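Local structure of choline kinase (Cryptosporidium parvum, 3MES) at residues P258-D268 and Y286-D297. The protein probably transfers the gamma-phosphate of ATP to choline, and perhaps also to ethanolamine, as a kinase of the choline/ethanolamine kinase family. Residues are numbered along the deposited sequence; the frame is centred on the assembly and turned at random.
Sequences PAFSLVFAHND and YEYSAINFAGAD. With PT3 (N-propyl-tartramic acid), chain L.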
ATOM      1  N   PRO B 258       3.120  -2.987 -22.624  1.00 22.41           N
ATOM      2  CA  PRO B 258       2.643  -3.969 -21.653  1.00 22.09           C
ATOM      3  C   PRO B 258       1.128  -3.888 -21.468  1.00 21.80           C
ATOM      4  O   PRO B 258       0.558  -4.653 -20.694  1.00 21.79           O
ATOM      5  CB  PRO B 258       3.371  -3.572 -20.366  1.00 22.12           C
ATOM      6  CG  PRO B 258       4.590  -2.833 -20.833  1.00 22.24           C
ATOM      7  CD  PRO B 258       4.143  -2.093 -22.056  1.00 22.35           C
ATOM      8  N   ALA B 259       0.484  -2.966 -22.176  1.00 21.36           N
ATOM      9  CA  ALA B 259      -0.971  -2.894 -22.170  1.00 20.93           C
ATOM     10  C   ALA B 259      -1.553  -4.162 -22.789  1.00 20.63           C
ATOM     11  O   ALA B 259      -2.632  -4.620 -22.409  1.00 20.52           O
ATOM     12  CB  ALA B 259      -1.448  -1.669 -22.930  1.00 20.84           C
ATOM     13  N   PHE B 260      -0.824  -4.729 -23.745  1.00 20.23           N
ATOM     14  CA  PHE B 260      -1.277  -5.931 -24.435  1.00 19.90           C
ATOM     15  C   PHE B 260      -0.583  -7.164 -23.864  1.00 19.64           C
ATOM     16  O   PHE B 260      -0.552  -8.230 -24.477  1.00 19.66           O
ATOM     17  CB  PHE B 260      -1.049  -5.799 -25.941  1.00 19.82           C
ATOM     18  CG  PHE B 260      -1.789  -4.644 -26.562  1.00 19.71           C
ATOM     19  CD1 PHE B 260      -3.117  -4.774 -26.933  1.00 19.82           C
ATOM     20  CD2 PHE B 260      -1.163  -3.428 -26.761  1.00 19.72           C
ATOM     21  CE1 PHE B 260      -3.801  -3.714 -27.501  1.00 19.65           C
ATOM     22  CE2 PHE B 260      -1.840  -2.365 -27.328  1.00 19.64           C
ATOM     23  CZ  PHE B 260      -3.161  -2.509 -27.698  1.00 19.63           C
ATOM     24  N   SER B 261      -0.029  -6.999 -22.672  1.00 19.28           N
ATOM     25  CA  SER B 261       0.581  -8.100 -21.955  1.00 19.03           C
ATOM     26  C   SER B 261      -0.510  -9.057 -21.482  1.00 18.67           C
ATOM     27  O   SER B 261      -1.623  -8.634 -21.158  1.00 18.63           O
ATOM     28  CB  SER B 261       1.368  -7.561 -20.762  1.00 19.03           C
ATOM     29  OG  SER B 261       2.106  -8.589 -20.132  1.00 19.80           O
ATOM     30  N   LEU B 262      -0.196 -10.346 -21.455  1.00 18.16           N
ATOM     31  CA  LEU B 262      -1.151 -11.345 -20.995  1.00 17.75           C
ATOM     32  C   LEU B 262      -0.951 -11.636 -19.517  1.00 17.39           C
ATOM     33  O   LEU B 262       0.088 -12.156 -19.112  1.00 17.35           O
ATOM     34  CB  LEU B 262      -1.035 -12.626 -21.820  1.00 17.77           C
ATOM     35  CG  LEU B 262      -1.498 -12.467 -23.266  1.00 17.76           C
ATOM     36  CD1 LEU B 262      -1.472 -13.801 -23.996  1.00 17.72           C
ATOM     37  CD2 LEU B 262      -2.891 -11.858 -23.297  1.00 17.78           C
ATOM     38  N   VAL B 263      -1.954 -11.294 -18.716  1.00 16.98           N
ATOM     39  CA  VAL B 263      -1.847 -11.403 -17.268  1.00 16.64           C
ATOM     40  C   VAL B 263      -3.091 -12.055 -16.685  1.00 16.49           C
ATOM     41  O   VAL B 263      -4.116 -12.162 -17.358  1.00 16.42           O
ATOM     42  CB  VAL B 263      -1.685 -10.016 -16.632  1.00 16.70           C
ATOM     43  CG1 VAL B 263      -0.592  -9.230 -17.349  1.00 16.39           C
ATOM     44  CG2 VAL B 263      -3.004  -9.259 -16.689  1.00 16.52           C
ATOM     45  N   PHE B 264      -3.007 -12.499 -15.434  1.00 16.37           N
ATOM     46  CA  PHE B 264      -4.197 -12.999 -14.758  1.00 16.25           C
ATOM     47  C   PHE B 264      -4.953 -11.834 -14.125  1.00 16.09           C
ATOM     48  O   PHE B 264      -4.550 -11.303 -13.089  1.00 16.08           O
ATOM     49  CB  PHE B 264      -3.863 -14.067 -13.714  1.00 16.27           C
ATOM     50  CG  PHE B 264      -5.068 -14.823 -13.230  1.00 16.54           C
ATOM     51  CD1 PHE B 264      -5.459 -15.998 -13.851  1.00 16.96           C
ATOM     52  CD2 PHE B 264      -5.828 -14.342 -12.177  1.00 16.67           C
ATOM     53  CE1 PHE B 264      -6.576 -16.692 -13.418  1.00 17.22           C
ATOM     54  CE2 PHE B 264      -6.946 -15.031 -11.736  1.00 16.94           C
ATOM     55  CZ  PHE B 264      -7.322 -16.207 -12.358  1.00 16.93           C
ATOM     56  N   ALA B 265      -6.050 -11.444 -14.761  1.00 15.99           N
ATOM     57  CA  ALA B 265      -6.771 -10.238 -14.381  1.00 15.96           C
ATOM     58  C   ALA B 265      -7.893 -10.511 -13.386  1.00 15.98           C
ATOM     59  O   ALA B 265      -8.443 -11.609 -13.339  1.00 15.84           O
ATOM     60  CB  ALA B 265      -7.318  -9.549 -15.616  1.00 15.77           C
ATOM     61  N   HIS B 266      -8.220  -9.496 -12.593  1.00 16.05           N
ATOM     62  CA  HIS B 266      -9.356  -9.554 -11.685  1.00 16.02           C
ATOM     63  C   HIS B 266     -10.652  -9.442 -12.483  1.00 16.09           C
ATOM     64  O   HIS B 266     -11.582 -10.230 -12.291  1.00 16.00           O
ATOM     65  CB  HIS B 266      -9.273  -8.420 -10.664  1.00 16.12           C
ATOM     66  CG  HIS B 266     -10.338  -8.475  -9.614  1.00 16.13           C
ATOM     67  ND1 HIS B 266     -11.615  -7.999  -9.824  1.00 15.79           N
ATOM     68  CD2 HIS B 266     -10.316  -8.949  -8.346  1.00 15.97           C
ATOM     69  CE1 HIS B 266     -12.334  -8.176  -8.729  1.00 15.97           C
ATOM     70  NE2 HIS B 266     -11.569  -8.751  -7.818  1.00 16.26           N
ATOM     71  N   ASN B 267     -10.703  -8.448 -13.367  1.00 16.05           N
ATOM     72  CA  ASN B 267     -11.799  -8.297 -14.325  1.00 16.08           C
ATOM     73  C   ASN B 267     -13.069  -7.643 -13.777  1.00 16.21           C
ATOM     74  O   ASN B 267     -14.064  -7.514 -14.489  1.00 16.33           O
ATOM     75  CB  ASN B 267     -12.129  -9.642 -14.978  1.00 15.99           C
ATOM     76  CG  ASN B 267     -11.100 -10.053 -16.019  1.00 15.85           C
ATOM     77  OD1 ASN B 267     -10.547  -9.209 -16.724  1.00 15.45           O
ATOM     78  ND2 ASN B 267     -10.843 -11.352 -16.121  1.00 15.20           N
ATOM     79  N   ASP B 268     -13.033  -7.223 -12.518  1.00 16.42           N
ATOM     80  CA  ASP B 268     -14.195  -6.603 -11.894  1.00 16.61           C
ATOM     81  C   ASP B 268     -13.759  -5.824 -10.667  1.00 16.71           C
ATOM     82  O   ASP B 268     -14.481  -5.762  -9.668  1.00 16.82           O
ATOM     83  CB  ASP B 268     -15.217  -7.672 -11.492  1.00 16.61           C
ATOM     84  CG  ASP B 268     -16.499  -7.079 -10.924  1.00 16.77           C
ATOM     85  OD1 ASP B 268     -16.884  -5.966 -11.341  1.00 16.46           O
ATOM     86  OD2 ASP B 268     -17.128  -7.735 -10.067  1.00 17.23           O
ATOM     87  N   TYR B 286     -13.539 -12.640  -7.052  1.00 17.61           N
ATOM     88  CA  TYR B 286     -12.736 -13.039  -8.201  1.00 17.50           C
ATOM     89  C   TYR B 286     -13.526 -13.916  -9.161  1.00 17.43           C
ATOM     90  O   TYR B 286     -12.942 -14.696  -9.911  1.00 17.49           O
ATOM     91  CB  TYR B 286     -11.483 -13.797  -7.744  1.00 17.54           C
ATOM     92  CG  TYR B 286     -10.596 -13.027  -6.790  1.00 17.21           C
ATOM     93  CD1 TYR B 286      -9.563 -12.229  -7.263  1.00 17.17           C
ATOM     94  CD2 TYR B 286     -10.788 -13.103  -5.417  1.00 17.10           C
ATOM     95  CE1 TYR B 286      -8.748 -11.523  -6.397  1.00 16.98           C
ATOM     96  CE2 TYR B 286      -9.980 -12.398  -4.541  1.00 17.13           C
ATOM     97  CZ  TYR B 286      -8.961 -11.610  -5.037  1.00 17.15           C
ATOM     98  OH  TYR B 286      -8.152 -10.909  -4.171  1.00 16.79           O
ATOM     99  N   GLU B 287     -14.850 -13.787  -9.148  1.00 17.38           N
ATOM    100  CA  GLU B 287     -15.697 -14.657  -9.960  1.00 17.29           C
ATOM    101  C   GLU B 287     -15.524 -14.437 -11.467  1.00 17.00           C
ATOM    102  O   GLU B 287     -15.895 -15.293 -12.266  1.00 17.05           O
ATOM    103  CB  GLU B 287     -17.173 -14.521  -9.568  1.00 17.43           C
ATOM    104  CG  GLU B 287     -18.037 -13.815 -10.607  1.00 18.37           C
ATOM    105  CD  GLU B 287     -19.523 -14.072 -10.406  1.00 19.25           C
ATOM    106  OE1 GLU B 287     -20.222 -14.326 -11.412  1.00 19.19           O
ATOM    107  OE2 GLU B 287     -19.993 -14.028  -9.246  1.00 19.59           O
ATOM    108  N   TYR B 288     -14.963 -13.295 -11.855  1.00 16.73           N
ATOM    109  CA  TYR B 288     -14.751 -12.999 -13.274  1.00 16.38           C
ATOM    110  C   TYR B 288     -13.267 -13.018 -13.637  1.00 16.15           C
ATOM    111  O   TYR B 288     -12.879 -12.585 -14.722  1.00 16.04           O
ATOM    112  CB  TYR B 288     -15.356 -11.641 -13.645  1.00 16.42           C
ATOM    113  CG  TYR B 288     -16.835 -11.517 -13.353  1.00 16.50           C
ATOM    114  CD1 TYR B 288     -17.780 -12.070 -14.207  1.00 16.53           C
ATOM    115  CD2 TYR B 288     -17.286 -10.842 -12.228  1.00 16.63           C
ATOM    116  CE1 TYR B 288     -19.134 -11.962 -13.946  1.00 16.32           C
ATOM    117  CE2 TYR B 288     -18.639 -10.726 -11.957  1.00 16.94           C
ATOM    118  CZ  TYR B 288     -19.558 -11.287 -12.822  1.00 16.75           C
ATOM    119  OH  TYR B 288     -20.903 -11.172 -12.558  1.00 16.55           O
ATOM    120  N   SER B 289     -12.441 -13.523 -12.728  1.00 15.78           N
ATOM    121  CA  SER B 289     -10.997 -13.513 -12.935  1.00 15.48           C
ATOM    122  C   SER B 289     -10.541 -14.591 -13.912  1.00 15.19           C
ATOM    123  O   SER B 289     -10.972 -15.741 -13.835  1.00 15.30           O
ATOM    124  CB  SER B 289     -10.264 -13.642 -11.601  1.00 15.44           C
ATOM    125  OG  SER B 289     -10.584 -12.547 -10.757  1.00 15.72           O
ATOM    126  N   ALA B 290      -9.663 -14.197 -14.830  1.00 14.87           N
ATOM    127  CA  ALA B 290      -9.146 -15.081 -15.868  1.00 14.58           C
ATOM    128  C   ALA B 290      -8.081 -14.335 -16.667  1.00 14.44           C
ATOM    129  O   ALA B 290      -8.007 -13.105 -16.615  1.00 14.31           O
ATOM    130  CB  ALA B 290     -10.270 -15.540 -16.781  1.00 14.46           C
ATOM    131  N   ILE B 291      -7.252 -15.070 -17.399  1.00 14.18           N
ATOM    132  CA  ILE B 291      -6.229 -14.428 -18.211  1.00 14.07           C
ATOM    133  C   ILE B 291      -6.875 -13.391 -19.121  1.00 13.94           C
ATOM    134  O   ILE B 291      -7.980 -13.595 -19.622  1.00 13.81           O
ATOM    135  CB  ILE B 291      -5.441 -15.436 -19.066  1.00 14.15           C
ATOM    136  CG1 ILE B 291      -4.719 -16.444 -18.171  1.00 14.01           C
ATOM    137  CG2 ILE B 291      -4.442 -14.706 -19.955  1.00 13.82           C
ATOM    138  CD1 ILE B 291      -3.615 -15.834 -17.337  1.00 13.82           C
ATOM    139  N   ASN B 292      -6.177 -12.280 -19.332  1.00 13.80           N
ATOM    140  CA  ASN B 292      -6.711 -11.186 -20.130  1.00 13.56           C
ATOM    141  C   ASN B 292      -5.638 -10.131 -20.357  1.00 13.51           C
ATOM    142  O   ASN B 292      -4.603 -10.135 -19.685  1.00 13.40           O
ATOM    143  CB  ASN B 292      -7.919 -10.567 -19.419  1.00 13.61           C
ATOM    144  CG  ASN B 292      -8.729  -9.648 -20.319  1.00 13.73           C
ATOM    145  OD1 ASN B 292      -8.462  -9.529 -21.515  1.00 14.15           O
ATOM    146  ND2 ASN B 292      -9.733  -8.995 -19.743  1.00 13.41           N
ATOM    147  N   PHE B 293      -5.876  -9.234 -21.310  1.00 13.24           N
ATOM    148  CA  PHE B 293      -4.959  -8.129 -21.550  1.00 13.09           C
ATOM    149  C   PHE B 293      -4.875  -7.241 -20.312  1.00 13.11           C
ATOM    150  O   PHE B 293      -5.898  -6.812 -19.782  1.00 13.14           O
ATOM    151  CB  PHE B 293      -5.398  -7.302 -22.765  1.00 12.90           C
ATOM    152  CG  PHE B 293      -5.109  -7.960 -24.089  1.00 12.45           C
ATOM    153  CD1 PHE B 293      -3.828  -8.380 -24.406  1.00 12.48           C
ATOM    154  CD2 PHE B 293      -6.114  -8.139 -25.024  1.00 12.11           C
ATOM    155  CE1 PHE B 293      -3.557  -8.981 -25.627  1.00 12.43           C
ATOM    156  CE2 PHE B 293      -5.850  -8.735 -26.246  1.00 12.17           C
ATOM    157  CZ  PHE B 293      -4.571  -9.155 -26.549  1.00 12.03           C
ATOM    158  N   ALA B 294      -3.657  -6.972 -19.853  1.00 13.20           N
ATOM    159  CA  ALA B 294      -3.458  -6.118 -18.684  1.00 13.40           C
ATOM    160  C   ALA B 294      -4.258  -4.825 -18.800  1.00 13.54           C
ATOM    161  O   ALA B 294      -4.863  -4.374 -17.831  1.00 13.55           O
ATOM    162  CB  ALA B 294      -1.979  -5.812 -18.490  1.00 13.24           C
ATOM    163  N   GLY B 295      -4.257  -4.236 -19.995  1.00 13.81           N
ATOM    164  CA  GLY B 295      -4.966  -2.982 -20.240  1.00 14.04           C
ATOM    165  C   GLY B 295      -6.464  -3.087 -20.023  1.00 14.23           C
ATOM    166  O   GLY B 295      -7.114  -2.125 -19.614  1.00 14.24           O
ATOM    167  N   ALA B 296      -7.019  -4.260 -20.304  1.00 14.42           N
ATOM    168  CA  ALA B 296      -8.438  -4.490 -20.082  1.00 14.59           C
ATOM    169  C   ALA B 296      -8.779  -4.312 -18.605  1.00 14.71           C
ATOM    170  O   ALA B 296      -9.719  -3.594 -18.257  1.00 14.78           O
ATOM    171  CB  ALA B 296      -8.834  -5.882 -20.559  1.00 14.57           C
ATOM    172  N   ASP B 297      -8.002  -4.957 -17.742  1.00 14.70           N
ATOM    173  CA  ASP B 297      -8.268  -4.930 -16.309  1.00 14.77           C
ATOM    174  C   ASP B 297      -8.113  -3.526 -15.735  1.00 14.79           C
ATOM    175  O   ASP B 297      -8.917  -3.089 -14.908  1.00 14.68           O
ATOM    176  CB  ASP B 297      -7.345  -5.902 -15.571  1.00 14.77           C
ATOM    177  CG  ASP B 297      -7.986  -6.473 -14.324  1.00 15.05           C
ATOM    178  OD1 ASP B 297      -9.223  -6.364 -14.195  1.00 15.41           O
ATOM    179  OD2 ASP B 297      -7.261  -7.037 -13.476  1.00 15.12           O
TER
HETATM  180  O1  PT3 L 428     -19.839  -9.855  -7.762  1.00 32.44           O
HETATM  181  O11 PT3 L 428     -21.725 -10.724  -8.583  1.00 32.11           O
HETATM  182  C1  PT3 L 428     -21.022  -9.780  -8.162  1.00 32.70           C
HETATM  183  C2  PT3 L 428     -21.653  -8.391  -8.147  1.00 33.02           C
HETATM  184  O2  PT3 L 428     -23.027  -8.453  -8.543  1.00 33.39           O
HETATM  185  C3  PT3 L 428     -20.867  -7.515  -9.117  1.00 33.22           C
HETATM  186  O3  PT3 L 428     -21.732  -7.000 -10.132  1.00 33.81           O
HETATM  187  C4  PT3 L 428     -20.254  -6.378  -8.314  1.00 32.98           C
HETATM  188  O41 PT3 L 428     -19.149  -5.926  -8.605  1.00 32.87           O
HETATM  189  N4  PT3 L 428     -20.995  -5.971  -7.286  1.00 32.71           N
HETATM  190  C41 PT3 L 428     -20.556  -4.894  -6.384  1.00 32.96           C
HETATM  191  C42 PT3 L 428     -21.751  -4.368  -5.586  1.00 32.60           C
HETATM  192  C43 PT3 L 428     -21.970  -2.878  -5.853  1.00 32.10           C
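Strands 262-265 and 290-293 pair as a short antiparallel ribbon, their axes running at 131° to each other, with Val263-Asn292 and Ala265-Ala290 as the hydrogen-bonded pairs. Backbone hydrogen bonds continue past the strands to the first residues of the helix: Ala294 N donates to Ser261 O, and Gly295 N reaches Ala259 O at 2.9 Å. Leu262, Phe264, Ile291 and Phe293 share one face of the ribbon. Leu262 lies alongside Phe293 and brings CD2 to within 3.8 Å of CE1 of that ring, while Phe260, from the loop before strand 262-265, turns its ring edge to the face of Phe293 (planes 82° apart). Phe264 crosses Ile291 nearly at a right angle, with Ile291 CD1 at its ring edge; helix 120-132 packs against the same ring.

Polar contacts gather where strand 262-265 ends. Asp297, in the first turn of the helix, takes two successive amides from above its carboxylate plane, His266 N on OD2 (2.8 Å) and Asn267 N on OD1 (2.7 Å). OD2 is also hydrogen-bonded to His179 NE2. Asn267 has both ends of its amide engaged: OD1 receives a nearly straight bond from Asn292 ND2, on the face of Val263 and Ala265, and ND2 donates to Tyr288 O at 2.8 Å. Ser289 OG donates to His266 O and lies over one face of the imidazole, whose NE2 is bonded to Ile284 O and whose ND1 accepts Asp268 N in the ring plane.

Asp268 OD2 closely approaches O41 of N-propyl-tartramic acid (3.1 Å, not a bond), and Asp268 also touches the decamethonium ion. His266-Asn267-Asp268, with Asn273 bonded to Asp268 O, matches the HNDxxxxN (Brenner's) phosphotransferase motif; a catalytic role for Asp268 is inferred from that family. These bonds hold the loop leading into the ligand pocket, and the three partners probably stabilise Asp297 as a carboxylate.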